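PDB 5F8V: aminotransferase, class V family protein from Trichomonas vaginalis, which probably catalyses the pyridoxal-phosphate-dependent amino transfer from O-phospho-L-serine to 2-oxoglutarate, giving 3-phosphooxypyruvate and L-glutamate, in the pathway of serine biosynthesis. Local coordinates for residues Q64-F69 with T188-V193; I71-G76 with M209-I214; L80-I85 with K106-E111; A95-C100 with N123-N128; M178-L183 with R302-F307. All coordinates share one frame; numbering follows the deposited sequence.

Contact 1: Q64-F69 with T188-V193; sequences QVPENF and TQWEKV
Pro66 sets its CD and CG over one face of the Trp190 indole in a CH-pi contact. CD lies 3.4 Å from the centroid of the five-membered ring of Trp190, only 7° off the ring normal, so it sits almost directly above the ring centre. Proline suits this place because its ring offers a rigid, weakly polarised CH surface to an electron-rich face. Val65 adds its CA over the rim of the same face.

The aromatic pair is T-shaped: an edge of the indole, led by Trp190 CE3, points at the face of Phe69, with CE3 3.8 Å from Phe69 CZ and the planes 64° apart. Trp190 gets there with CG swung beside the backbone N (chi1 -69°), which carries the indole out from the 3-10 turn 190-192 so that a face meets Pro66 and an edge meets Phe69.

Aliphatic contacts fill the flanks. Val65 CG2 reaches Trp190 CH2 at 4.1 Å, and Val193 CG1 touches Phe69 CE1 at 4.0 Å. The carbonyl oxygen of Val193 lies near the plane of the Phe69 ring, at its edge.

The segment 64-69 links helix 46-63, closed by a Schellman motif with Gln64 at C-prime, to strand 69-75, while 188-193 leads into strand 193-199. Between those strands runs 209-215, whose Ile213 packs on Val65 and Phe69.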
# COMPACT_ATOMS: atom_id res chain seq x y z
N GLN A 64 -8.31 16.31 17.01
CA GLN A 64 -9.65 16.85 17.25
C GLN A 64 -10.35 17.08 15.91
O GLN A 64 -10.84 18.17 15.62
CB GLN A 64 -9.61 18.12 18.11
CG GLN A 64 -9.12 17.89 19.53
CD GLN A 64 -10.09 17.04 20.34
OE1 GLN A 64 -11.06 17.56 20.90
NE2 GLN A 64 -9.83 15.73 20.41
N VAL A 65 -10.38 16.02 15.10
CA VAL A 65 -11.05 16.06 13.82
C VAL A 65 -12.56 16.16 14.12
O VAL A 65 -13.10 15.29 14.79
CB VAL A 65 -10.78 14.81 12.96
CG1 VAL A 65 -11.49 14.93 11.62
CG2 VAL A 65 -9.27 14.59 12.75
N PRO A 66 -13.23 17.22 13.64
CA PRO A 66 -14.68 17.32 13.90
C PRO A 66 -15.50 16.20 13.23
O PRO A 66 -15.06 15.59 12.25
CB PRO A 66 -15.06 18.69 13.34
CG PRO A 66 -13.77 19.43 13.13
CD PRO A 66 -12.75 18.38 12.86
N GLU A 67 -16.70 15.96 13.75
CA GLU A 67 -17.52 14.82 13.33
C GLU A 67 -18.13 14.94 11.93
O GLU A 67 -18.64 13.95 11.40
CB GLU A 67 -18.63 14.52 14.35
CG GLU A 67 -18.15 14.25 15.78
CD GLU A 67 -17.25 13.02 15.93
OE1 GLU A 67 -16.54 12.96 16.96
OE2 GLU A 67 -17.25 12.12 15.07
N ASN A 68 -18.07 16.12 11.31
CA ASN A 68 -18.41 16.24 9.87
C ASN A 68 -17.29 15.80 8.90
O ASN A 68 -17.41 16.01 7.69
CB ASN A 68 -18.90 17.66 9.53
CG ASN A 68 -17.85 18.73 9.78
OD1 ASN A 68 -17.10 18.64 10.74
ND2 ASN A 68 -17.83 19.76 8.95
N PHE A 69 -16.22 15.19 9.42
CA PHE A 69 -15.16 14.62 8.61
C PHE A 69 -15.06 13.11 8.79
O PHE A 69 -15.10 12.63 9.91
CB PHE A 69 -13.82 15.26 8.97
CG PHE A 69 -13.70 16.68 8.55
CD1 PHE A 69 -12.99 17.03 7.40
CD2 PHE A 69 -14.31 17.69 9.28
CE1 PHE A 69 -12.88 18.35 7.00
CE2 PHE A 69 -14.21 19.01 8.89
CZ PHE A 69 -13.49 19.35 7.75
N THR A 188 -6.28 23.73 12.90
CA THR A 188 -7.49 24.52 13.19
C THR A 188 -8.14 24.94 11.87
O THR A 188 -7.66 24.60 10.77
CB THR A 188 -7.16 25.77 14.02
OG1 THR A 188 -6.23 26.60 13.30
CG2 THR A 188 -6.56 25.39 15.37
N GLN A 189 -9.25 25.67 11.98
CA GLN A 189 -9.98 26.21 10.83
C GLN A 189 -10.46 25.09 9.90
O GLN A 189 -10.29 25.16 8.68
CB GLN A 189 -9.13 27.24 10.07
CG GLN A 189 -8.63 28.41 10.91
CD GLN A 189 -7.88 29.42 10.06
OE1 GLN A 189 -6.92 29.08 9.37
NE2 GLN A 189 -8.33 30.67 10.08
N TRP A 190 -11.06 24.07 10.49
CA TRP A 190 -11.64 22.95 9.74
C TRP A 190 -12.71 23.38 8.73
O TRP A 190 -12.86 22.75 7.69
CB TRP A 190 -12.19 21.87 10.70
CG TRP A 190 -11.11 21.15 11.46
CD1 TRP A 190 -10.70 21.40 12.73
CD2 TRP A 190 -10.30 20.07 10.98
NE1 TRP A 190 -9.68 20.55 13.08
CE2 TRP A 190 -9.43 19.72 12.03
CE3 TRP A 190 -10.24 19.36 9.77
CZ2 TRP A 190 -8.49 18.69 11.90
CZ3 TRP A 190 -9.31 18.33 9.65
CH2 TRP A 190 -8.45 18.01 10.70
N GLU A 191 -13.43 24.46 9.03
CA GLU A 191 -14.40 25.05 8.10
C GLU A 191 -13.86 25.39 6.69
O GLU A 191 -14.64 25.48 5.75
CB GLU A 191 -15.09 26.29 8.71
CG GLU A 191 -14.22 27.54 8.88
CD GLU A 191 -13.43 27.59 10.19
OE1 GLU A 191 -13.42 26.59 10.94
OE2 GLU A 191 -12.82 28.64 10.46
N LYS A 192 -12.54 25.60 6.58
CA LYS A 192 -11.89 25.89 5.28
C LYS A 192 -11.54 24.65 4.46
O LYS A 192 -11.14 24.78 3.29
CB LYS A 192 -10.57 26.65 5.52
CG LYS A 192 -10.69 27.96 6.26
CD LYS A 192 -9.31 28.55 6.51
CE LYS A 192 -9.41 29.97 7.06
NZ LYS A 192 -9.91 30.94 6.05
N VAL A 193 -11.67 23.47 5.07
CA VAL A 193 -11.05 22.24 4.58
C VAL A 193 -12.06 21.29 3.92
O VAL A 193 -13.04 20.86 4.55
CB VAL A 193 -10.36 21.48 5.74
CG1 VAL A 193 -9.75 20.16 5.25
CG2 VAL A 193 -9.31 22.35 6.41

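Contact 2: I71-G76 with M209-I214; sequences ILFVAG and MSVVII
Met209 and Phe73 meet across two antiparallel strands, and the methionine side chain can be traced atom by atom. Its CB lies 3.8 Å from the carbonyl oxygen of Val74. CG, placed anti to the backbone N (chi1 -176°), comes closer, 3.4 Å from the same Val74 O. The chain then bends at chi2, bringing SD to 4.0 Å from Phe73 CD1, in the plane of the ring and at its edge: a Met-aromatic contact. A flexible thioether suits this spot, its bend letting the sulfur reach across to the ring on the neighbouring strand. Val211 CG2 joins the same side of the sheet, 3.7 Å from Phe73 CE1, the two side chains running side by side.

On the side of Leu72 and Val74 contacts are mostly aliphatic, with Ser210 at one end. Leu72 CD1 meets Ile214 CD1, and Val74 CG2 packs on Val212 CG2 at 3.7 Å. Beta-branched residues fit here because they favour extended backbones.

Leu72 with Val212 and Val74 with Ser210 are the hydrogen-bonded pairs, each joined by two backbone bonds. Past the last pair, Ser210 OG donates to Gly76 O at 2.6 Å, in the carbonyl plane and on a lone pair. Gly76 adopts backbone angles that call for glycine, while Ala75 before it packs on Gly76 of the second subunit.

The chemistry is therefore that of a hydrophobic sheet core: peptide groups satisfy one another between the strands, mostly apolar side chains fill both faces, with Gln81 laid against Val74 and Val212, and a serine hydroxyl secures the carbonyl where the chain leaves the sheet.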
# COMPACT_ATOMS: atom_id res chain seq x y z
N ILE A 71 -12.52 9.77 8.35
CA ILE A 71 -11.09 9.47 8.41
C ILE A 71 -10.86 8.15 7.68
O ILE A 71 -11.51 7.14 8.00
CB ILE A 71 -10.57 9.38 9.86
CG1 ILE A 71 -10.81 10.71 10.60
CG2 ILE A 71 -9.07 9.04 9.88
CD1 ILE A 71 -10.50 10.68 12.08
N LEU A 72 -9.96 8.15 6.69
CA LEU A 72 -9.63 6.94 5.94
C LEU A 72 -8.18 6.55 6.13
O LEU A 72 -7.30 7.40 6.19
CB LEU A 72 -9.89 7.14 4.44
CG LEU A 72 -11.26 7.64 3.98
CD1 LEU A 72 -11.31 7.63 2.46
CD2 LEU A 72 -12.40 6.80 4.54
N PHE A 73 -7.94 5.25 6.23
CA PHE A 73 -6.63 4.65 6.01
C PHE A 73 -6.76 3.92 4.69
O PHE A 73 -7.64 3.07 4.55
CB PHE A 73 -6.30 3.64 7.11
CG PHE A 73 -6.10 4.26 8.46
CD1 PHE A 73 -4.91 4.90 8.78
CD2 PHE A 73 -7.10 4.19 9.43
CE1 PHE A 73 -4.72 5.48 10.03
CE2 PHE A 73 -6.92 4.77 10.68
CZ PHE A 73 -5.73 5.41 10.98
N VAL A 74 -5.88 4.23 3.75
CA VAL A 74 -5.91 3.61 2.41
C VAL A 74 -4.55 3.07 1.98
O VAL A 74 -3.51 3.52 2.45
CB VAL A 74 -6.45 4.58 1.34
CG1 VAL A 74 -7.94 4.79 1.56
CG2 VAL A 74 -5.71 5.92 1.36
N ALA A 75 -4.58 2.07 1.10
CA ALA A 75 -3.37 1.57 0.46
C ALA A 75 -2.89 2.64 -0.51
O ALA A 75 -3.69 3.38 -1.06
CB ALA A 75 -3.65 0.28 -0.28
N GLY A 76 -1.58 2.73 -0.71
CA GLY A 76 -0.99 3.66 -1.68
C GLY A 76 -0.48 4.95 -1.06
O GLY A 76 -1.03 5.46 -0.09
N MET A 209 1.03 3.38 2.60
CA MET A 209 -0.24 3.74 3.21
C MET A 209 -0.38 5.26 3.37
O MET A 209 0.61 5.95 3.66
CB MET A 209 -0.38 3.08 4.59
CG MET A 209 -1.72 3.31 5.30
SD MET A 209 -1.76 4.76 6.38
CE MET A 209 -0.89 4.10 7.80
N SER A 210 -1.60 5.75 3.18
CA SER A 210 -1.93 7.17 3.37
C SER A 210 -3.16 7.32 4.26
O SER A 210 -4.06 6.47 4.26
CB SER A 210 -2.21 7.85 2.03
OG SER A 210 -1.11 7.78 1.14
N VAL A 211 -3.19 8.43 5.00
CA VAL A 211 -4.40 8.90 5.67
C VAL A 211 -5.08 9.90 4.75
O VAL A 211 -4.43 10.79 4.21
CB VAL A 211 -4.08 9.54 7.04
CG1 VAL A 211 -5.19 10.46 7.52
CG2 VAL A 211 -3.79 8.45 8.06
N VAL A 212 -6.40 9.75 4.58
CA VAL A 212 -7.21 10.74 3.89
C VAL A 212 -8.35 11.16 4.82
O VAL A 212 -9.09 10.31 5.33
CB VAL A 212 -7.77 10.21 2.55
CG1 VAL A 212 -8.30 11.36 1.70
CG2 VAL A 212 -6.70 9.45 1.77
N ILE A 213 -8.45 12.46 5.07
CA ILE A 213 -9.49 13.03 5.93
C ILE A 213 -10.36 13.91 5.06
O ILE A 213 -9.86 14.85 4.44
CB ILE A 213 -8.86 13.86 7.08
CG1 ILE A 213 -8.09 12.92 8.02
CG2 ILE A 213 -9.93 14.64 7.84
CD1 ILE A 213 -7.30 13.62 9.11
N ILE A 214 -11.67 13.60 5.01
CA ILE A 214 -12.58 14.21 4.02
C ILE A 214 -13.83 14.79 4.69
O ILE A 214 -14.49 14.11 5.48
CB ILE A 214 -13.06 13.18 2.97
CG1 ILE A 214 -11.86 12.44 2.36
CG2 ILE A 214 -13.89 13.87 1.88
CD1 ILE A 214 -12.22 11.23 1.52

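Contact 3: L80-I85 with K106-E111; sequences LQFSAI and KKAFDE
Phe82 is the first residue of 80-85 to meet the other helix, its ring covered on one face by Ala108. The methyl CB of Ala108 stands 3.9 Å from the ring centroid of Phe82, 13° off the normal and over its centre, a CH-pi contact. Alanine is small enough to let the two backbones come close, with Phe82 CA and Ala108 CA 5.1 Å apart. Lys107 CB touches Phe82 CE2 obliquely. The carbonyl oxygens of Phe82 and Ala108 share one water, which donates to each at 2.8 Å.

Ser83 comes next. Its OG donates to Glu111 OE2 at 2.6 Å, meeting the anti side of the carboxylate, 29° out of its plane. Glu111 reaches across with CG anti to the backbone N and a bend at chi2. The same OE2 accepts from Ile229 N of the second subunit, and OE1 forms a salt bridge with Arg114, so the buried carboxylate is probably well compensated.

The segments 80-85 and 106-111, of helices 78-89 and 103-115, cross at -48°. Phe82 and Ala108 both lie against Tyr152 of strand 148-154, and Phe82 also packs on Phe197 of strand 193-199, so the helix pair covers the central sheet beside the dimer interface.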
# COMPACT_ATOMS: atom_id res chain seq x y z
N LEU A 80 -0.64 8.44 -5.46
CA LEU A 80 -1.93 7.85 -5.83
C LEU A 80 -3.09 8.78 -5.46
O LEU A 80 -4.07 8.88 -6.21
CB LEU A 80 -2.11 6.47 -5.18
CG LEU A 80 -3.30 5.64 -5.69
CD1 LEU A 80 -3.17 5.33 -7.18
CD2 LEU A 80 -3.46 4.35 -4.89
N GLN A 81 -2.99 9.48 -4.33
CA GLN A 81 -4.04 10.43 -3.93
C GLN A 81 -4.06 11.67 -4.84
O GLN A 81 -5.13 12.23 -5.05
CB GLN A 81 -3.94 10.84 -2.45
CG GLN A 81 -3.71 9.72 -1.44
CD GLN A 81 -4.49 8.45 -1.72
OE1 GLN A 81 -5.69 8.50 -2.02
NE2 GLN A 81 -3.83 7.30 -1.61
N PHE A 82 -2.92 12.07 -5.41
CA PHE A 82 -2.93 13.13 -6.45
C PHE A 82 -3.90 12.79 -7.59
O PHE A 82 -4.56 13.67 -8.14
CB PHE A 82 -1.55 13.36 -7.10
CG PHE A 82 -0.44 13.77 -6.16
CD1 PHE A 82 -0.68 14.20 -4.85
CD2 PHE A 82 0.88 13.77 -6.64
CE1 PHE A 82 0.38 14.57 -4.03
CE2 PHE A 82 1.92 14.15 -5.82
CZ PHE A 82 1.67 14.55 -4.52
N SER A 83 -3.96 11.51 -7.97
CA SER A 83 -4.89 11.04 -8.99
C SER A 83 -6.33 11.00 -8.46
O SER A 83 -7.25 11.47 -9.13
CB SER A 83 -4.50 9.66 -9.47
OG SER A 83 -3.14 9.62 -9.85
N ALA A 84 -6.50 10.47 -7.26
CA ALA A 84 -7.83 10.28 -6.68
C ALA A 84 -8.55 11.59 -6.36
O ALA A 84 -9.77 11.65 -6.46
CB ALA A 84 -7.76 9.39 -5.44
N ILE A 85 -7.80 12.64 -6.01
CA ILE A 85 -8.41 13.92 -5.64
C ILE A 85 -9.37 14.46 -6.73
O ILE A 85 -10.55 14.69 -6.43
CB ILE A 85 -7.34 14.98 -5.22
CG1 ILE A 85 -6.67 14.61 -3.87
CG2 ILE A 85 -7.92 16.39 -5.16
CD1 ILE A 85 -7.58 14.50 -2.66
N LYS A 106 3.40 20.97 -7.51
CA LYS A 106 3.56 20.96 -8.97
C LYS A 106 3.27 19.57 -9.53
O LYS A 106 2.59 19.46 -10.55
CB LYS A 106 4.96 21.41 -9.40
CG LYS A 106 5.09 21.66 -10.91
CD LYS A 106 6.55 21.65 -11.37
CE LYS A 106 6.67 21.99 -12.85
NZ LYS A 106 6.03 20.97 -13.73
N LYS A 107 3.80 18.53 -8.88
CA LYS A 107 3.47 17.15 -9.27
C LYS A 107 1.96 16.87 -9.21
O LYS A 107 1.41 16.23 -10.10
CB LYS A 107 4.21 16.11 -8.42
CG LYS A 107 5.71 15.93 -8.67
CD LYS A 107 6.12 15.90 -10.14
CE LYS A 107 5.55 14.71 -10.91
NZ LYS A 107 5.23 15.07 -12.32
N ALA A 108 1.30 17.35 -8.17
CA ALA A 108 -0.15 17.15 -8.03
C ALA A 108 -0.91 17.86 -9.15
O ALA A 108 -1.82 17.30 -9.78
CB ALA A 108 -0.62 17.61 -6.67
N PHE A 109 -0.51 19.11 -9.42
CA PHE A 109 -1.03 19.88 -10.53
C PHE A 109 -0.85 19.15 -11.86
O PHE A 109 -1.81 19.04 -12.63
CB PHE A 109 -0.37 21.26 -10.56
CG PHE A 109 -0.57 22.04 -11.84
CD1 PHE A 109 0.46 22.17 -12.76
CD2 PHE A 109 -1.79 22.66 -12.11
CE1 PHE A 109 0.29 22.91 -13.93
CE2 PHE A 109 -1.98 23.39 -13.28
CZ PHE A 109 -0.93 23.51 -14.20
N ASP A 110 0.35 18.62 -12.10
CA ASP A 110 0.66 17.95 -13.37
C ASP A 110 -0.17 16.67 -13.59
O ASP A 110 -0.54 16.37 -14.73
CB ASP A 110 2.15 17.60 -13.48
CG ASP A 110 3.05 18.83 -13.62
OD1 ASP A 110 2.59 19.90 -14.08
OD2 ASP A 110 4.24 18.73 -13.28
N GLU A 111 -0.44 15.93 -12.52
CA GLU A 111 -1.26 14.72 -12.63
C GLU A 111 -2.71 15.06 -13.00
O GLU A 111 -3.29 14.40 -13.87
CB GLU A 111 -1.16 13.86 -11.36
CG GLU A 111 -2.10 12.66 -11.26
CD GLU A 111 -1.89 11.59 -12.33
OE1 GLU A 111 -1.09 11.75 -13.27
OE2 GLU A 111 -2.56 10.54 -12.23
O HOH W 1 -3.99 16.40 -8.17

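Contact 4: A95-C100 with N123-N128; sequences AVDYLC and NSVAGN
Asp97 OD1 is gripped twice: by Asn123 ND2 at 3.0 Å and by the hydroxyl of Ser145. The amide of Asn123 approaches from above the carboxylate plane, 38° out of it, although the oxygen lies within 3° of the amide's own plane. The two side chains run side by side in the same direction, and Asn123 ND2 has a second acceptor in Lys143 O. An aspartate facing an asparagine suits neighbouring strands, because one short side chain accepts what the other donates.

Backbone bonds continue the pairing in parallel register. Asn123 N binds Val96 O, Tyr98 N binds Asn123 O, and Val125 N reaches Tyr98 O at 2.9 Å. This is the edge of the central sheet, where strands 95-98 and 121-124 are the two strands of a beta-alpha-beta crossover through helix 103-115. Phe109 of that helix packs on Tyr98, Cys100 and Ser124.

Beyond the strands, water takes over from direct bonding. One molecule accepts from Cys100 N and Ala126 N, both at 3.0 Å, donates to Gly127 O, and bonds to Ser124 OG at 2.7 Å. Another donates to Cys100 O and Gly127 O. Gly127 has positive phi, which favours glycine as the chain turns.

On the face of Asp97, aliphatic groups follow the polar pair: Leu99 CD1 meets Ala126 CB at 3.8 Å and Val125 CG1 at 4.1 Å, and Val125 CG2 lies 3.7 Å from Asp97 CB.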
# COMPACT_ATOMS: atom_id res chain seq x y z
N ALA A 95 -13.79 24.08 -13.13
CA ALA A 95 -12.40 24.45 -12.86
C ALA A 95 -11.86 23.86 -11.57
O ALA A 95 -12.63 23.49 -10.68
CB ALA A 95 -12.27 25.97 -12.84
N VAL A 96 -10.54 23.75 -11.50
CA VAL A 96 -9.82 23.42 -10.27
C VAL A 96 -8.60 24.32 -10.13
O VAL A 96 -7.93 24.62 -11.12
CB VAL A 96 -9.38 21.94 -10.21
CG1 VAL A 96 -10.59 21.03 -10.03
CG2 VAL A 96 -8.55 21.54 -11.44
N ASP A 97 -8.32 24.74 -8.90
CA ASP A 97 -7.18 25.61 -8.61
C ASP A 97 -6.08 24.87 -7.85
O ASP A 97 -6.33 24.21 -6.83
CB ASP A 97 -7.65 26.85 -7.83
CG ASP A 97 -8.28 27.94 -8.75
OD1 ASP A 97 -7.98 27.97 -9.96
OD2 ASP A 97 -9.06 28.78 -8.25
N TYR A 98 -4.85 24.98 -8.38
CA TYR A 98 -3.64 24.42 -7.79
C TYR A 98 -2.64 25.55 -7.53
O TYR A 98 -2.29 26.28 -8.45
CB TYR A 98 -3.03 23.38 -8.74
CG TYR A 98 -3.76 22.06 -8.71
CD1 TYR A 98 -3.26 21.00 -7.95
CD2 TYR A 98 -4.95 21.87 -9.41
CE1 TYR A 98 -3.92 19.79 -7.90
CE2 TYR A 98 -5.63 20.65 -9.35
CZ TYR A 98 -5.11 19.61 -8.60
OH TYR A 98 -5.74 18.40 -8.52
N LEU A 99 -2.23 25.72 -6.28
CA LEU A 99 -1.14 26.64 -5.94
C LEU A 99 0.13 25.79 -5.86
O LEU A 99 0.24 24.92 -4.99
CB LEU A 99 -1.39 27.37 -4.63
CG LEU A 99 -0.23 28.25 -4.12
CD1 LEU A 99 -0.11 29.53 -4.93
CD2 LEU A 99 -0.39 28.57 -2.64
N CYS A 100 1.08 26.07 -6.74
CA CYS A 100 2.32 25.31 -6.83
C CYS A 100 3.45 26.09 -6.18
O CYS A 100 3.97 27.04 -6.76
CB CYS A 100 2.64 24.99 -8.29
SG CYS A 100 1.35 24.05 -9.14
N ASN A 123 -6.09 25.06 -13.44
CA ASN A 123 -5.46 26.36 -13.34
C ASN A 123 -4.35 26.38 -12.28
O ASN A 123 -4.58 25.99 -11.14
CB ASN A 123 -6.52 27.41 -13.00
CG ASN A 123 -5.95 28.82 -12.96
OD1 ASN A 123 -5.22 29.22 -13.86
ND2 ASN A 123 -6.28 29.57 -11.92
N SER A 124 -3.16 26.80 -12.69
CA SER A 124 -2.08 27.10 -11.76
C SER A 124 -2.24 28.55 -11.28
O SER A 124 -2.20 29.48 -12.08
CB SER A 124 -0.72 26.92 -12.43
OG SER A 124 0.33 27.21 -11.52
N VAL A 125 -2.42 28.71 -9.97
CA VAL A 125 -2.85 29.97 -9.32
C VAL A 125 -1.80 31.10 -9.35
O VAL A 125 -2.16 32.28 -9.53
CB VAL A 125 -3.29 29.69 -7.86
CG1 VAL A 125 -3.37 30.95 -7.01
CG2 VAL A 125 -4.63 28.98 -7.84
N ALA A 126 -0.53 30.73 -9.15
CA ALA A 126 0.58 31.68 -9.13
C ALA A 126 1.65 31.32 -10.17
O ALA A 126 2.80 31.75 -10.05
CB ALA A 126 1.20 31.73 -7.74
N GLY A 127 1.27 30.55 -11.19
CA GLY A 127 2.21 30.05 -12.19
C GLY A 127 3.11 28.95 -11.66
O GLY A 127 3.08 28.63 -10.47
N ASN A 128 3.89 28.35 -12.56
CA ASN A 128 4.85 27.33 -12.16
C ASN A 128 5.92 27.97 -11.27
O ASN A 128 6.35 29.08 -11.54
CB ASN A 128 5.46 26.63 -13.38
CG ASN A 128 4.45 25.78 -14.15
OD1 ASN A 128 3.33 25.55 -13.70
ND2 ASN A 128 4.86 25.31 -15.32
O HOH W 2 0.68 28.02 -8.96
O HOH W 3 4.46 29.63 -7.71

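Contact 5: M178-L183 with R302-F307; sequences MSSNFL and RMNMPF
Met303 presses its CG against the loop 178-183, 3.3 Å from Ser180 O and 3.9 Å from Asn181 CB. The unbranched, flexible side chain bends at chi2 and chi3 to lie against the carbonyl of Ser180. Beside it the guanidinium of Arg302 passes Asn181 CB obliquely, with NH2 4.1 Å away, and Asn304 OD1 lies 4.0 Å from Ser180 CB. All of this is van der Waals packing.

Polar groups of the next shell hold these side chains in place. Asn156 ND2 bonds to both Ser180 OG and Asn304 OD1, bridging the two segments. Ser180 OG faces it from between the backbone N and the carbonyl carbon (chi1 55°). Asn181 ND2 donates to Asp155, while Arg302 spreads over Ser184, Glu163 and Asp271, so its buried charge is probably well balanced.

Farther out, Phe182 O accepts from Asn203, the neighbour of Lys202, which carries the pyridoxal phosphate. Met303 and Met305 pair by backbone hydrogen bonds with Cys349 and Ala347. The arrangement joins the cofactor-binding sheet domain to the C-terminal part of the chain, with its small antiparallel sheet, the two-domain plan of the class-V aminotransferases.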
# COMPACT_ATOMS: atom_id res chain seq x y z
N MET A 178 -0.44 17.28 3.27
CA MET A 178 0.31 17.41 4.51
C MET A 178 1.24 16.22 4.73
O MET A 178 1.52 15.84 5.88
CB MET A 178 -0.67 17.52 5.67
CG MET A 178 -1.49 18.80 5.63
SD MET A 178 -2.42 18.92 7.17
CE MET A 178 -2.89 20.65 7.16
N SER A 179 1.72 15.64 3.63
CA SER A 179 2.52 14.41 3.74
C SER A 179 3.71 14.58 4.68
O SER A 179 3.89 13.79 5.61
CB SER A 179 2.95 13.93 2.35
OG SER A 179 1.84 13.34 1.68
N SER A 180 4.45 15.67 4.51
CA SER A 180 5.67 15.89 5.28
C SER A 180 5.52 16.71 6.57
O SER A 180 6.52 16.96 7.25
CB SER A 180 6.72 16.53 4.38
OG SER A 180 6.22 17.72 3.79
N ASN A 181 4.30 17.12 6.93
CA ASN A 181 4.10 17.78 8.24
C ASN A 181 2.86 17.31 9.04
O ASN A 181 2.46 17.95 10.01
CB ASN A 181 4.15 19.31 8.09
CG ASN A 181 2.85 19.93 7.58
OD1 ASN A 181 1.94 19.23 7.13
ND2 ASN A 181 2.76 21.25 7.66
N PHE A 182 2.30 16.16 8.65
CA PHE A 182 1.09 15.64 9.29
C PHE A 182 1.42 15.21 10.69
O PHE A 182 2.37 14.46 10.90
CB PHE A 182 0.54 14.44 8.52
CG PHE A 182 -0.86 14.05 8.90
CD1 PHE A 182 -1.13 12.76 9.37
CD2 PHE A 182 -1.90 14.95 8.76
CE1 PHE A 182 -2.43 12.40 9.72
CE2 PHE A 182 -3.20 14.59 9.10
CZ PHE A 182 -3.47 13.31 9.58
N LEU A 183 0.63 15.70 11.65
CA LEU A 183 0.81 15.43 13.09
C LEU A 183 2.11 16.01 13.67
O LEU A 183 2.61 15.55 14.70
CB LEU A 183 0.68 13.93 13.41
CG LEU A 183 -0.59 13.25 12.86
CD1 LEU A 183 -0.43 11.75 12.85
CD2 LEU A 183 -1.82 13.66 13.68
N ARG A 302 9.66 23.80 9.45
CA ARG A 302 10.16 23.19 10.67
C ARG A 302 10.65 21.77 10.40
O ARG A 302 11.40 21.24 11.21
CB ARG A 302 9.08 23.12 11.75
CG ARG A 302 8.50 24.46 12.19
CD ARG A 302 7.12 24.32 12.85
NE ARG A 302 6.23 23.56 11.97
CZ ARG A 302 5.67 22.38 12.24
NH1 ARG A 302 5.79 21.80 13.44
NH2 ARG A 302 4.93 21.78 11.30
N MET A 303 10.20 21.16 9.31
CA MET A 303 10.40 19.73 9.04
C MET A 303 11.56 19.44 8.09
O MET A 303 12.23 18.43 8.24
CB MET A 303 9.13 19.14 8.42
CG MET A 303 7.86 19.22 9.27
SD MET A 303 7.86 18.08 10.68
CE MET A 303 8.47 19.17 11.96
N ASN A 304 11.78 20.32 7.11
CA ASN A 304 12.82 20.12 6.10
C ASN A 304 13.61 21.41 5.93
O ASN A 304 13.05 22.45 5.58
CB ASN A 304 12.19 19.70 4.77
CG ASN A 304 11.25 18.51 4.91
OD1 ASN A 304 10.05 18.68 5.12
ND2 ASN A 304 11.81 17.29 4.84
N MET A 305 14.91 21.33 6.20
CA MET A 305 15.77 22.50 6.24
C MET A 305 16.85 22.33 5.19
O MET A 305 17.93 21.84 5.52
CB MET A 305 16.38 22.62 7.64
CG MET A 305 15.38 23.10 8.67
SD MET A 305 15.36 22.20 10.21
CE MET A 305 14.25 20.86 9.84
N PRO A 306 16.57 22.72 3.93
CA PRO A 306 17.65 22.73 2.95
C PRO A 306 18.68 23.80 3.29
O PRO A 306 18.37 24.80 3.96
CB PRO A 306 16.95 23.02 1.61
CG PRO A 306 15.60 23.52 1.95
CD PRO A 306 15.26 23.09 3.34
N PHE A 307 19.91 23.56 2.87
CA PHE A 307 20.97 24.55 2.95
C PHE A 307 22.08 24.18 1.98
O PHE A 307 22.21 23.03 1.57
CB PHE A 307 21.49 24.75 4.39
CG PHE A 307 22.03 23.50 5.04
CD1 PHE A 307 21.19 22.57 5.62
CD2 PHE A 307 23.41 23.30 5.13
CE1 PHE A 307 21.69 21.44 6.26
CE2 PHE A 307 23.92 22.17 5.76
CZ PHE A 307 23.07 21.24 6.33

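Overall arrangement
From the N terminus, 64-69 opens contact 1 and 71-76 opens contact 2. Before either closes, contact 3 shuts a short loop at 106-111 and contact 4 another at 123-128; these two cross, since 95-100 precedes 106-111, and both lie within the spans of contacts 1 and 2. Contact 5 then opens at 178-183, ahead of the closures of contact 1 at 188-193 and contact 2 at 209-214, and closes last at 302-307. Contacts 1, 2 and 5 thus cross one another. Contacts 2 and 4 each pair an outermost strand of this chain's central sheet with its neighbour, at opposite edges; contact 3 joins its helices, contact 1 its end loops, and contact 5 reaches the C-terminal part.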